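Local coordinates for protein beta-agarase D (Zobellia galactanivorans, PDB 4ASM) that hydrolyses the beta-1,4 linkages of agarose in a random, endo manner with retention of anomeric configuration, through its family 16 glycoside hydrolase catalytic domain, at residues K103-T106 against P112-R115; L233-F236 against V242-L245; T252-A255 against W259-T262; A265-T270 against S298-I303; G274-E279 against D304-L309. All blocks are in the same frame, centred on the assembly; numbering follows the deposited sequence. Where two conformers were deposited one is given.

The five contacts illustrate how a glycoside hydrolase family 16 beta-jelly-roll domain is built from antiparallel hairpins and the loops between them. Interactions 2 and 3 are successive hairpins, their centres 10 Å apart, joined where Arg253 N lies 2.8 Å from Val242 O. Interactions 4 and 5 interlock in the loops beyond, with centres only 6 Å apart and alternating segments; interaction 4 also touches interaction 2, Val302 O lying 3.5 Å from Leu245 CD2. Interaction 1 stands alone, its centre 35 Å from that of interaction 2, yet Pro112 adjoins Thr111, a probable substrate-binding residue. In interaction 2, the Tyr235 side chain lies about 9 Å from those of Glu160 and Glu165, the probable nucleophile and proton donor.

Interaction 1: K103-T106 against P112-R115; sequences KSFT and PISR
A beta hairpin of the family 16 catalytic domain brings Lys103-Thr106 against Pro112-Arg115, and its two hydrogen-bonded pairs are Lys103 with Arg115 and Phe105 with Ile113. Each pair is closed by two backbone bonds; the shortest runs from Ile113 N to Phe105 O at 2.8 Å. The strand segments cross at 143°, so the ladder is strongly twisted, and at the non-hydrogen-bonded pair the Ser104 and Ser114 CA atoms come within 4.2 Å.

On the face of Phe105, Ile113 and Arg115, the aromatic ring is the centre of the packing. Phe105 CG is set between the backbone N and the carbonyl carbon (chi1 57°); this brings the ring alongside Ile113, whose CG1 lies over one face, 4.1 Å from the centroid of the Phe105 ring in a CH-pi contact. Arg115 CG meets the ring in its plane at the edge, 3.8 Å from Phe105 CE1. The hairpin's connecting loop includes Thr111, probably a substrate-binding residue, while helix 329-333 packs against Phe105 and Ile113. Arg115 bends at chi2, and NH1 reaches back to Ser114 O at 2.8 Å, coming from above the carbonyl plane; its NE and NH2 bind Ala332 O and Glu333 O. On the opposite face, a water lies 2.8 Å from Ser114 OG and makes a weak, longer bond with Ser104 OG.

Interaction 2: L233-F236 against V242-L245; sequences LEYF and VRIL
Leu233-Phe236 and Val242-Leu245 form an antiparallel ladder, with strand directions 171° apart. Among its backbone bonds, Leu233 and Leu245 exchange a reciprocal N-to-O pair, both 2.9 Å. Tyr235 N donates to Arg243 O at 2.8 Å, whereas Tyr235 O accepts from Val242 N, also at 2.8 Å. Val242 and Arg243 thus both face Tyr235, which defines a classic beta bulge.

Apolar contacts follow this register. At the bulge, Tyr235 CB lies 4.1 Å from Val242 CG2. Glu234 and Ile244 lie side by side, Glu234 CG 4.1 Å from Ile244 CG1. On the other face Tyr235 and Arg243 run alongside each other, Tyr235 CD1 4.0 Å from Arg243 CB, with ring and guanidinium planes turned 58° apart.

Salt bridges join Arg243 to Asp203 and Glu234 to Arg232; Tyr235 OH bonds Ser186 O, and Glu234 OE1 bonds Asn226. Strands 220-229 and 249-253 flank the two strands within the sheet, and Leu185 of strand 183-191 packs on Tyr235, Val242 and Arg243.

Interaction 3: T252-A255 against W259-T262; sequences TRLA and WQYT
Thr252 and Gln260 form an antiparallel hydrogen-bonded pair, N to O in both directions at 2.9 Å, and Arg253 with Trp259 is the non-hydrogen-bonded pair that follows. Arg253 lies extended across the indole: its CG sits 3.5 Å from the centroid of the six-membered ring of Trp259, only 2° off the normal, a CH-pi contact squarely over the face. Farther out, the guanidinium reaches the rim of the indole, with Trp259 NE1 over one of its faces, 3.5 Å from Arg253 CZ, and the two planes inclined by 40°. Arg253 NE and NH1 are bonded to Met241 O and Gly257 O, which probably helps hold that tilt. Trp259 CE3 also lies 3.4 Å from Thr252 C. Were Trp259 an alanine, the Arg253 chain would probably lose its aromatic bed and a gap open beside the Thr252 backbone. The Leu254 side chain crosses that of Gln260, with Leu254 CD2 3.7 Å from Gln260 CB. Strand 240-246 lies beyond Thr252 and Arg253, where Arg253 pairs with Val242 through the backbone, while strand 282-288 continues the sheet beyond Tyr261.

Interaction 4: A265-T270 against S298-I303; sequences AGVTST and SNISVI
Ile300 carries this contact, reaching from the loop after helix 291-297 to Gly266 and Val267. In sequence order, Ser298 comes first, leaving helical geometry at the helix end; its OG accepts from Ile300 N at 3.2 Å, closing an ST turn, and also bonds to Asp248 O. The side chain of Ile300 points at the other loop. Because its CG1 lies anti to the carbonyl carbon (chi1 -63°) and chi2 is extended, CD1 of Ile300 reaches Gly266 CA at 3.6 Å, packing on the backbone of Gly266. The CG2 branch of Ile300 meets Val267 CG1 tip to tip at 4.0 Å, and Val267 CG2 approaches CD1 of the same isoleucine. Ser301 follows, and a water accepts from Ser301 N at 2.9 Å while lying 2.6 Å from Thr270 OG1, a water-mediated link between the two segments; no direct hydrogen bond crosses, though Thr270 OG1 also bonds Pro305 O farther along that loop. Ser301 OG accepts from Ile303 N at 2.9 Å, a second ST turn, and the segment closes with Ile303, whose O accepts from His187 NE2. Pro264 and Pro305 also touch Ile300. The arrangement is a loop-to-loop apolar contact at the domain surface, with consecutive ST turns shaping one partner, away from the substrate-binding residues.

Interaction 5: G274-E279 against D304-L309; sequences GQLIKE and DPFNYL
Phe306 packs flat against the backbone of Gly274, whose carbonyl oxygen sits over the centre of the ring, 3.3 Å above its plane. Here the fit is tight: Phe306 CE1 lies 3.4 Å from Gly274 C, and a side chain on that glycine would run into the ring. Pro305 CG lies over the opposite face. Leu276 adds CD2, 3.9 Å from Phe306 CZ, its side chain crossing the ring's at about a right angle. With a serine in place of Phe306, a gap would probably open between Gly274 and Pro305, and Leu276 CD2 would lose its contact with the ring.

Looser is the side toward Tyr308, where a water donates to Gly274 O at 2.7 Å and accepts from Tyr308 OH at 2.7 Å. Asp304 begins a type I beta turn ending at Asn307, and its OD1 and OD2 receive Tyr308 N at 2.8 Å and Leu309 N at 2.9 Å, both on the syn side. The arrangement is a type I turn packed on the segment before strand 278-279, among the loops of the jelly-roll and away from the substrate-binding residues.

Interaction 1: K103-T106 against P112-R115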
loop_
_atom_site.group_PDB
_atom_site.type_symbol
_atom_site.label_atom_id
_atom_site.label_comp_id
_atom_site.label_asym_id
_atom_site.label_seq_id
_atom_site.Cartn_x
_atom_site.Cartn_y
_atom_site.Cartn_z
ATOM N N LYS A 103 8.849 19.751 -9.991
ATOM C CA LYS A 103 8.757 19.762 -8.537
ATOM C C LYS A 103 10.066 19.317 -7.928
ATOM O O LYS A 103 10.684 18.366 -8.415
ATOM C CB LYS A 103 7.595 18.891 -8.015
ATOM C CG LYS A 103 7.516 18.801 -6.479
ATOM C CD LYS A 103 6.172 18.293 -6.008
ATOM C CE LYS A 103 6.072 18.231 -4.484
ATOM N NZ LYS A 103 4.669 17.952 -4.079
ATOM N N SER A 104 10.449 20.003 -6.849
ATOM C CA SER A 104 11.661 19.725 -6.095
ATOM C C SER A 104 11.347 18.844 -4.886
ATOM O O SER A 104 10.282 18.956 -4.252
ATOM C CB SER A 104 12.286 21.047 -5.643
ATOM O OG SER A 104 13.323 20.826 -4.712
ATOM N N PHE A 105 12.284 17.956 -4.567
ATOM C CA PHE A 105 12.196 17.096 -3.406
ATOM C C PHE A 105 13.619 16.728 -2.988
ATOM O O PHE A 105 14.569 16.892 -3.764
ATOM C CB PHE A 105 11.382 15.821 -3.706
ATOM C CG PHE A 105 11.926 15.012 -4.877
ATOM C CD1 PHE A 105 11.588 15.326 -6.182
ATOM C CD2 PHE A 105 12.748 13.918 -4.648
ATOM C CE1 PHE A 105 12.105 14.578 -7.253
ATOM C CE2 PHE A 105 13.258 13.172 -5.712
ATOM C CZ PHE A 105 12.936 13.494 -7.009
ATOM N N THR A 106 13.745 16.229 -1.769
ATOM C CA THR A 106 15.050 15.858 -1.231
ATOM C C THR A 106 15.472 14.505 -1.810
ATOM O O THR A 106 14.773 13.490 -1.642
ATOM C CB THR A 106 15.022 15.840 0.289
ATOM O OG1 THR A 106 14.647 17.156 0.721
ATOM C CG2 THR A 106 16.402 15.502 0.843
ATOM N N PRO A 112 18.398 19.082 -2.597
ATOM C CA PRO A 112 17.205 19.159 -3.425
ATOM C C PRO A 112 17.500 18.700 -4.821
ATOM O O PRO A 112 18.576 18.958 -5.371
ATOM C CB PRO A 112 16.892 20.659 -3.455
ATOM C CG PRO A 112 18.226 21.303 -3.385
ATOM C CD PRO A 112 19.024 20.419 -2.455
ATOM N N ILE A 113 16.550 17.995 -5.407
ATOM C CA ILE A 113 16.635 17.784 -6.842
ATOM C C ILE A 113 15.250 18.000 -7.458
ATOM O O ILE A 113 14.254 17.942 -6.743
ATOM C CB ILE A 113 17.184 16.372 -7.200
ATOM C CG1 ILE A 113 16.323 15.274 -6.566
ATOM C CG2 ILE A 113 18.655 16.225 -6.748
ATOM C CD1 ILE A 113 16.642 13.855 -7.072
ATOM N N SER A 114 15.203 18.240 -8.762
ATOM C CA SER A 114 13.939 18.511 -9.469
ATOM C C SER A 114 13.669 17.508 -10.579
ATOM O O SER A 114 14.583 17.052 -11.277
ATOM C CB SER A 114 13.944 19.922 -10.071
ATOM O OG SER A 114 13.921 20.919 -9.059
ATOM N N ARG A 115 12.393 17.165 -10.734
ATOM C CA ARG A 115 11.951 16.293 -11.813
ATOM C C ARG A 115 10.632 16.844 -12.324
ATOM O O ARG A 115 10.025 17.674 -11.650
ATOM C CB ARG A 115 11.771 14.851 -11.307
ATOM C CG ARG A 115 13.042 14.131 -10.867
ATOM C CD ARG A 115 13.947 13.841 -12.037
ATOM N NE ARG A 115 15.137 13.094 -11.611
ATOM C CZ ARG A 115 16.299 13.623 -11.201
ATOM N NH1 ARG A 115 16.480 14.937 -11.106
ATOM N NH2 ARG A 115 17.289 12.801 -10.854
HETATM O O HOH W 1 15.653 21.508 -6.880
#

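Interaction 2: L233-F236 against V242-L245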
loop_
_atom_site.group_PDB
_atom_site.type_symbol
_atom_site.label_atom_id
_atom_site.label_comp_id
_atom_site.label_asym_id
_atom_site.label_seq_id
_atom_site.Cartn_x
_atom_site.Cartn_y
_atom_site.Cartn_z
ATOM N N LEU A 233 -0.287 -9.496 10.546
ATOM C CA LEU A 233 -0.868 -9.127 9.240
ATOM C C LEU A 233 -0.775 -10.311 8.305
ATOM O O LEU A 233 0.247 -10.994 8.293
ATOM C CB LEU A 233 -0.079 -7.996 8.581
ATOM C CG LEU A 233 0.155 -6.702 9.354
ATOM C CD1 LEU A 233 1.035 -5.719 8.560
ATOM C CD2 LEU A 233 -1.181 -6.054 9.754
ATOM N N GLU A 234 -1.816 -10.523 7.498
ATOM C CA GLU A 234 -1.784 -11.573 6.477
ATOM C C GLU A 234 -2.151 -10.945 5.144
ATOM O O GLU A 234 -3.082 -10.126 5.097
ATOM C CB GLU A 234 -2.790 -12.667 6.793
ATOM C CG GLU A 234 -2.578 -13.362 8.136
ATOM C CD GLU A 234 -3.808 -14.099 8.641
ATOM O OE1 GLU A 234 -4.862 -14.077 7.968
ATOM O OE2 GLU A 234 -3.696 -14.721 9.722
ATOM N N TYR A 235 -1.426 -11.305 4.078
ATOM C CA TYR A 235 -1.644 -10.741 2.744
ATOM C C TYR A 235 -2.178 -11.795 1.793
ATOM O O TYR A 235 -1.808 -12.966 1.899
ATOM C CB TYR A 235 -0.336 -10.166 2.174
ATOM C CG TYR A 235 0.181 -8.977 2.923
ATOM C CD1 TYR A 235 0.914 -9.130 4.093
ATOM C CD2 TYR A 235 -0.092 -7.689 2.471
ATOM C CE1 TYR A 235 1.367 -8.017 4.794
ATOM C CE2 TYR A 235 0.381 -6.579 3.145
ATOM C CZ TYR A 235 1.093 -6.750 4.314
ATOM O OH TYR A 235 1.535 -5.651 5.020
ATOM N N PHE A 236 -3.048 -11.366 0.880
ATOM C CA PHE A 236 -3.748 -12.263 -0.052
ATOM C C PHE A 236 -3.737 -11.656 -1.437
ATOM O O PHE A 236 -3.972 -10.453 -1.591
ATOM C CB PHE A 236 -5.210 -12.445 0.384
ATOM C CG PHE A 236 -5.355 -12.996 1.765
ATOM C CD1 PHE A 236 -5.234 -12.154 2.875
ATOM C CD2 PHE A 236 -5.589 -14.347 1.977
ATOM C CE1 PHE A 236 -5.331 -12.653 4.177
ATOM C CE2 PHE A 236 -5.687 -14.851 3.290
ATOM C CZ PHE A 236 -5.570 -13.996 4.376
ATOM N N VAL A 242 -0.530 -15.166 0.746
ATOM C CA VAL A 242 0.838 -15.131 0.207
ATOM C C VAL A 242 1.911 -14.688 1.203
ATOM O O VAL A 242 3.095 -14.867 0.947
ATOM C CB VAL A 242 0.938 -14.263 -1.070
ATOM C CG1 VAL A 242 0.122 -14.884 -2.209
ATOM C CG2 VAL A 242 0.505 -12.805 -0.804
ATOM N N ARG A 243 1.507 -14.097 2.324
ATOM C CA ARG A 243 2.476 -13.612 3.304
ATOM C C ARG A 243 1.834 -13.413 4.672
ATOM O O ARG A 243 0.678 -13.013 4.764
ATOM C CB ARG A 243 3.097 -12.282 2.853
ATOM C CG ARG A 243 4.251 -11.817 3.757
ATOM C CD ARG A 243 5.133 -10.882 3.007
ATOM N NE ARG A 243 5.905 -9.963 3.844
ATOM C CZ ARG A 243 7.226 -10.013 4.023
ATOM N NH1 ARG A 243 7.963 -10.978 3.480
ATOM N NH2 ARG A 243 7.832 -9.065 4.733
ATOM N N ILE A 244 2.585 -13.709 5.730
ATOM C CA ILE A 244 2.177 -13.381 7.089
ATOM C C ILE A 244 3.345 -12.676 7.769
ATOM O O ILE A 244 4.497 -13.138 7.663
ATOM C CB ILE A 244 1.815 -14.626 7.933
ATOM C CG1 ILE A 244 0.780 -15.502 7.225
ATOM C CG2 ILE A 244 1.261 -14.202 9.311
ATOM C CD1 ILE A 244 0.462 -16.768 7.967
ATOM N N LEU A 245 3.060 -11.560 8.454
ATOM C CA LEU A 245 3.991 -10.955 9.408
ATOM C C LEU A 245 3.390 -11.189 10.771
ATOM O O LEU A 245 2.220 -10.864 11.015
ATOM C CB LEU A 245 4.155 -9.443 9.189
ATOM C CG LEU A 245 5.448 -9.054 8.487
ATOM C CD1 LEU A 245 5.345 -9.520 7.058
ATOM C CD2 LEU A 245 5.729 -7.583 8.550
#

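Interaction 3: T252-A255 against W259-T262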
loop_
_atom_site.group_PDB
_atom_site.type_symbol
_atom_site.label_atom_id
_atom_site.label_comp_id
_atom_site.label_asym_id
_atom_site.label_seq_id
_atom_site.Cartn_x
_atom_site.Cartn_y
_atom_site.Cartn_z
ATOM N N THR A 252 6.359 -16.328 3.747
ATOM C CA THR A 252 5.913 -15.837 2.439
ATOM C C THR A 252 5.982 -16.907 1.370
ATOM O O THR A 252 6.817 -17.822 1.434
ATOM C CB THR A 252 6.419 -14.378 2.077
ATOM O OG1 THR A 252 6.716 -14.175 0.682
ATOM C CG2 THR A 252 7.451 -13.870 3.029
ATOM N N ARG A 253 5.016 -16.852 0.457
ATOM C CA ARG A 253 5.011 -17.782 -0.670
ATOM C C ARG A 253 6.045 -17.345 -1.666
ATOM O O ARG A 253 5.999 -16.229 -2.179
ATOM C CB ARG A 253 3.641 -17.831 -1.333
ATOM C CG ARG A 253 2.672 -18.680 -0.589
ATOM C CD ARG A 253 1.499 -19.057 -1.497
ATOM N NE ARG A 253 0.401 -19.565 -0.700
ATOM C CZ ARG A 253 0.175 -20.842 -0.452
ATOM N NH1 ARG A 253 0.984 -21.774 -0.941
ATOM N NH2 ARG A 253 -0.880 -21.185 0.277
ATOM N N LEU A 254 6.981 -18.258 -1.932
ATOM C CA LEU A 254 8.013 -18.079 -2.927
ATOM C C LEU A 254 7.423 -18.104 -4.333
ATOM O O LEU A 254 6.232 -18.338 -4.537
ATOM C CB LEU A 254 9.042 -19.207 -2.760
ATOM C CG LEU A 254 9.722 -19.205 -1.377
ATOM C CD1 LEU A 254 10.675 -20.420 -1.274
ATOM C CD2 LEU A 254 10.434 -17.870 -1.092
ATOM N N ALA A 255 8.283 -17.873 -5.309
ATOM C CA ALA A 255 7.839 -17.763 -6.702
ATOM C C ALA A 255 7.073 -18.995 -7.196
ATOM O O ALA A 255 6.152 -18.875 -8.029
ATOM C CB ALA A 255 9.011 -17.483 -7.599
ATOM N N TRP A 259 5.938 -22.245 0.665
ATOM C CA TRP A 259 6.142 -21.350 1.828
ATOM C C TRP A 259 7.577 -21.320 2.303
ATOM O O TRP A 259 8.197 -22.377 2.476
ATOM C CB TRP A 259 5.275 -21.746 3.021
ATOM C CG TRP A 259 3.805 -21.424 2.886
ATOM C CD1 TRP A 259 2.787 -22.317 2.716
ATOM C CD2 TRP A 259 3.201 -20.128 2.914
ATOM N NE1 TRP A 259 1.583 -21.666 2.649
ATOM C CE2 TRP A 259 1.804 -20.316 2.783
ATOM C CE3 TRP A 259 3.697 -18.825 3.064
ATOM C CZ2 TRP A 259 0.901 -19.243 2.771
ATOM C CZ3 TRP A 259 2.795 -17.759 3.059
ATOM C CH2 TRP A 259 1.420 -17.979 2.903
ATOM N N GLN A 260 8.091 -20.115 2.550
ATOM C CA GLN A 260 9.375 -19.950 3.236
ATOM C C GLN A 260 9.184 -19.168 4.531
ATOM O O GLN A 260 8.536 -18.107 4.536
ATOM C CB GLN A 260 10.412 -19.282 2.355
ATOM C CG GLN A 260 11.772 -19.268 3.020
ATOM C CD GLN A 260 12.852 -18.729 2.149
ATOM O OE1 GLN A 260 13.811 -19.449 1.823
ATOM N NE2 GLN A 260 12.743 -17.480 1.777
ATOM N N TYR A 261 9.767 -19.672 5.622
ATOM C CA TYR A 261 9.619 -19.074 6.955
ATOM C C TYR A 261 10.920 -18.405 7.283
ATOM O O TYR A 261 11.990 -19.041 7.208
ATOM C CB TYR A 261 9.317 -20.160 8.003
ATOM C CG TYR A 261 8.168 -21.033 7.594
ATOM C CD1 TYR A 261 6.843 -20.663 7.869
ATOM C CD2 TYR A 261 8.396 -22.216 6.883
ATOM C CE1 TYR A 261 5.773 -21.441 7.444
ATOM C CE2 TYR A 261 7.336 -23.018 6.471
ATOM C CZ TYR A 261 6.032 -22.613 6.740
ATOM O OH TYR A 261 4.988 -23.405 6.331
ATOM N N THR A 262 10.852 -17.119 7.603
ATOM C CA THR A 262 12.065 -16.362 7.847
ATOM C C THR A 262 11.951 -15.421 9.036
ATOM O O THR A 262 10.869 -15.164 9.537
ATOM C CB THR A 262 12.488 -15.536 6.605
ATOM O OG1 THR A 262 11.432 -14.620 6.289
ATOM C CG2 THR A 262 12.798 -16.432 5.385
#

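Interaction 4: A265-T270 against S298-I303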
loop_
_atom_site.group_PDB
_atom_site.type_symbol
_atom_site.label_atom_id
_atom_site.label_comp_id
_atom_site.label_asym_id
_atom_site.label_seq_id
_atom_site.Cartn_x
_atom_site.Cartn_y
_atom_site.Cartn_z
ATOM N N ALA A 265 17.949 -11.615 10.712
ATOM C CA ALA A 265 19.263 -12.119 11.126
ATOM C C ALA A 265 19.992 -11.129 12.031
ATOM O O ALA A 265 20.804 -11.525 12.862
ATOM C CB ALA A 265 20.105 -12.458 9.922
ATOM N N GLY A 266 19.752 -9.832 11.857
ATOM C CA GLY A 266 20.438 -8.864 12.689
ATOM C C GLY A 266 20.083 -7.423 12.428
ATOM O O GLY A 266 19.676 -7.045 11.314
ATOM N N VAL A 267 20.234 -6.628 13.484
ATOM C CA VAL A 267 20.147 -5.183 13.416
ATOM C C VAL A 267 21.222 -4.639 14.325
ATOM O O VAL A 267 21.689 -5.323 15.248
ATOM C CB VAL A 267 18.771 -4.627 13.865
ATOM C CG1 VAL A 267 17.673 -5.003 12.888
ATOM C CG2 VAL A 267 18.422 -5.055 15.316
ATOM N N THR A 268 21.577 -3.401 14.056
ATOM C CA THR A 268 22.631 -2.697 14.742
ATOM C C THR A 268 22.179 -2.291 16.166
ATOM O O THR A 268 23.001 -2.183 17.100
ATOM C CB THR A 268 22.926 -1.533 13.818
ATOM O OG1 THR A 268 24.302 -1.498 13.451
ATOM C CG2 THR A 268 22.375 -0.252 14.308
ATOM N N SER A 269 20.869 -2.090 16.331
ATOM C CA SER A 269 20.237 -1.784 17.616
ATOM C C SER A 269 18.733 -1.990 17.476
ATOM O O SER A 269 18.189 -1.847 16.377
ATOM C CB SER A 269 20.507 -0.335 18.038
ATOM O OG SER A 269 19.731 0.007 19.176
ATOM N N THR A 270 18.073 -2.316 18.577
ATOM C CA THR A 270 16.621 -2.434 18.593
ATOM C C THR A 270 15.977 -1.132 19.122
ATOM O O THR A 270 14.766 -1.072 19.345
ATOM C CB THR A 270 16.188 -3.723 19.349
ATOM O OG1 THR A 270 14.810 -4.014 19.120
ATOM C CG2 THR A 270 16.450 -3.645 20.831
ATOM N N SER A 298 13.540 -15.772 16.639
ATOM C CA SER A 298 13.738 -14.347 16.405
ATOM C C SER A 298 13.791 -13.523 17.678
ATOM O O SER A 298 13.051 -13.761 18.633
ATOM C CB SER A 298 12.629 -13.807 15.509
ATOM O OG SER A 298 12.921 -12.450 15.224
ATOM N N ASN A 299 14.656 -12.518 17.647
ATOM C CA ASN A 299 14.752 -11.537 18.714
ATOM C C ASN A 299 14.612 -10.117 18.195
ATOM O O ASN A 299 15.005 -9.159 18.864
ATOM C CB ASN A 299 16.089 -11.679 19.447
ATOM C CG ASN A 299 16.159 -12.936 20.288
ATOM O OD1 ASN A 299 16.091 -12.859 21.502
ATOM N ND2 ASN A 299 16.278 -14.100 19.641
ATOM N N ILE A 300 14.024 -9.976 17.010
ATOM C CA ILE A 300 13.944 -8.683 16.345
ATOM C C ILE A 300 12.552 -8.536 15.771
ATOM O O ILE A 300 12.077 -9.404 15.045
ATOM C CB ILE A 300 14.977 -8.578 15.200
ATOM C CG1 ILE A 300 16.399 -8.660 15.769
ATOM C CG2 ILE A 300 14.767 -7.287 14.378
ATOM C CD1 ILE A 300 17.464 -8.960 14.744
ATOM N N SER A 301 11.885 -7.430 16.081
ATOM C CA SER A 301 10.545 -7.202 15.550
ATOM C C SER A 301 10.551 -7.011 14.040
ATOM O O SER A 301 11.461 -6.393 13.490
ATOM C CB SER A 301 9.936 -5.966 16.213
ATOM O OG SER A 301 8.656 -5.678 15.673
ATOM N N VAL A 302 9.528 -7.559 13.386
ATOM C CA VAL A 302 9.313 -7.300 11.962
ATOM C C VAL A 302 8.255 -6.210 11.776
ATOM O O VAL A 302 7.954 -5.817 10.657
ATOM C CB VAL A 302 8.921 -8.584 11.173
ATOM C CG1 VAL A 302 10.082 -9.576 11.153
ATOM C CG2 VAL A 302 7.657 -9.235 11.720
ATOM N N ILE A 303 7.691 -5.734 12.886
ATOM C CA ILE A 303 6.746 -4.608 12.872
ATOM C C ILE A 303 7.485 -3.284 13.085
ATOM O O ILE A 303 7.404 -2.384 12.258
ATOM C CB ILE A 303 5.623 -4.770 13.945
ATOM C CG1 ILE A 303 4.838 -6.087 13.777
ATOM C CG2 ILE A 303 4.666 -3.548 13.944
ATOM C CD1 ILE A 303 4.208 -6.328 12.418
HETATM O O HOH W 2 13.166 -5.273 17.550
#

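Interaction 5: G274-E279 against D304-L309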
loop_
_atom_site.group_PDB
_atom_site.type_symbol
_atom_site.label_atom_id
_atom_site.label_comp_id
_atom_site.label_asym_id
_atom_site.label_seq_id
_atom_site.Cartn_x
_atom_site.Cartn_y
_atom_site.Cartn_z
ATOM N N GLY A 274 18.823 2.340 15.446
ATOM C CA GLY A 274 19.183 1.064 14.819
ATOM C C GLY A 274 19.074 1.045 13.295
ATOM O O GLY A 274 18.251 1.759 12.700
ATOM N N GLN A 275 19.904 0.217 12.663
ATOM C CA GLN A 275 19.849 -0.010 11.220
ATOM C C GLN A 275 19.807 -1.504 10.922
ATOM O O GLN A 275 20.301 -2.317 11.688
ATOM C CB GLN A 275 21.056 0.603 10.502
ATOM C CG GLN A 275 21.109 2.130 10.529
ATOM C CD GLN A 275 22.388 2.699 9.919
ATOM O OE1 GLN A 275 22.695 2.473 8.741
ATOM N NE2 GLN A 275 23.121 3.475 10.713
ATOM N N LEU A 276 19.240 -1.849 9.779
ATOM C CA LEU A 276 19.203 -3.237 9.331
ATOM C C LEU A 276 20.590 -3.722 8.929
ATOM O O LEU A 276 21.345 -2.982 8.304
ATOM C CB LEU A 276 18.292 -3.328 8.099
ATOM C CG LEU A 276 16.802 -3.016 8.266
ATOM C CD1 LEU A 276 16.118 -2.953 6.892
ATOM C CD2 LEU A 276 16.102 -4.015 9.184
ATOM N N ILE A 277 20.917 -4.964 9.274
ATOM C CA ILE A 277 21.998 -5.664 8.595
ATOM C C ILE A 277 21.412 -6.198 7.279
ATOM O O ILE A 277 20.336 -6.810 7.280
ATOM C CB ILE A 277 22.527 -6.842 9.439
ATOM C CG1 ILE A 277 23.160 -6.349 10.751
ATOM C CG2 ILE A 277 23.527 -7.701 8.630
ATOM C CD1 ILE A 277 24.161 -5.206 10.598
ATOM N N LYS A 278 22.097 -5.935 6.172
ATOM C CA LYS A 278 21.618 -6.339 4.849
ATOM C C LYS A 278 22.489 -7.423 4.187
ATOM O O LYS A 278 23.674 -7.598 4.529
ATOM C CB LYS A 278 21.463 -5.109 3.944
ATOM C CG LYS A 278 20.495 -4.065 4.516
ATOM C CD LYS A 278 20.146 -2.959 3.525
ATOM C CE LYS A 278 18.868 -2.251 3.959
ATOM N NZ LYS A 278 18.342 -1.335 2.906
ATOM N N GLU A 279 21.876 -8.163 3.266
ATOM C CA GLU A 279 22.548 -9.200 2.492
ATOM C C GLU A 279 21.945 -9.129 1.104
ATOM O O GLU A 279 20.724 -9.157 0.958
ATOM C CB GLU A 279 22.298 -10.583 3.110
ATOM C CG GLU A 279 22.904 -11.763 2.343
ATOM C CD GLU A 279 22.633 -13.118 3.005
ATOM O OE1 GLU A 279 21.538 -13.347 3.576
ATOM O OE2 GLU A 279 23.530 -13.981 2.934
ATOM N N ASP A 304 8.237 -3.201 14.189
ATOM C CA ASP A 304 8.894 -1.964 14.624
ATOM C C ASP A 304 10.250 -2.344 15.251
ATOM O O ASP A 304 10.397 -2.310 16.484
ATOM C CB ASP A 304 7.981 -1.275 15.648
ATOM C CG ASP A 304 8.495 0.082 16.095
ATOM O OD1 ASP A 304 9.395 0.616 15.430
ATOM O OD2 ASP A 304 7.953 0.592 17.110
ATOM N N PRO A 305 11.230 -2.751 14.419
ATOM C CA PRO A 305 12.504 -3.260 14.962
ATOM C C PRO A 305 13.266 -2.225 15.762
ATOM O O PRO A 305 14.064 -2.606 16.626
ATOM C CB PRO A 305 13.306 -3.657 13.700
ATOM C CG PRO A 305 12.659 -2.915 12.560
ATOM C CD PRO A 305 11.190 -2.818 12.951
ATOM N N PHE A 306 13.049 -0.942 15.461
ATOM C CA PHE A 306 13.800 0.163 16.091
ATOM C C PHE A 306 13.000 0.977 17.124
ATOM O O PHE A 306 13.454 2.039 17.551
ATOM C CB PHE A 306 14.423 1.045 15.013
ATOM C CG PHE A 306 15.125 0.266 13.949
ATOM C CD1 PHE A 306 16.116 -0.650 14.291
ATOM C CD2 PHE A 306 14.784 0.406 12.613
ATOM C CE1 PHE A 306 16.770 -1.413 13.308
ATOM C CE2 PHE A 306 15.439 -0.350 11.620
ATOM C CZ PHE A 306 16.448 -1.243 11.972
ATOM N N ASN A 307 11.834 0.468 17.508
ATOM C CA ASN A 307 11.037 1.039 18.597
ATOM C C ASN A 307 10.562 2.450 18.303
ATOM O O ASN A 307 10.457 3.295 19.212
ATOM C CB ASN A 307 11.825 1.002 19.915
ATOM C CG ASN A 307 10.938 1.172 21.119
ATOM O OD1 ASN A 307 9.796 0.720 21.133
ATOM N ND2 ASN A 307 11.455 1.845 22.152
ATOM N N TYR A 308 10.248 2.709 17.035
ATOM C CA TYR A 308 9.790 4.045 16.624
ATOM C C TYR A 308 8.485 4.436 17.326
ATOM O O TYR A 308 8.244 5.628 17.594
ATOM C CB TYR A 308 9.576 4.091 15.106
ATOM C CG TYR A 308 10.836 4.073 14.274
ATOM C CD1 TYR A 308 12.109 4.121 14.862
ATOM C CD2 TYR A 308 10.759 3.978 12.878
ATOM C CE1 TYR A 308 13.268 4.083 14.067
ATOM C CE2 TYR A 308 11.873 3.940 12.097
ATOM C CZ TYR A 308 13.145 3.991 12.679
ATOM O OH TYR A 308 14.226 3.945 11.839
ATOM N N LEU A 309 7.631 3.455 17.606
ATOM C CA LEU A 309 6.309 3.710 18.201
ATOM C C LEU A 309 6.363 3.818 19.722
ATOM O O LEU A 309 5.390 4.274 20.363
ATOM C CB LEU A 309 5.288 2.638 17.789
ATOM C CG LEU A 309 5.086 2.447 16.279
ATOM C CD1 LEU A 309 4.023 1.398 16.035
ATOM C CD2 LEU A 309 4.723 3.788 15.587
HETATM O O HOH W 3 16.640 3.837 13.068
#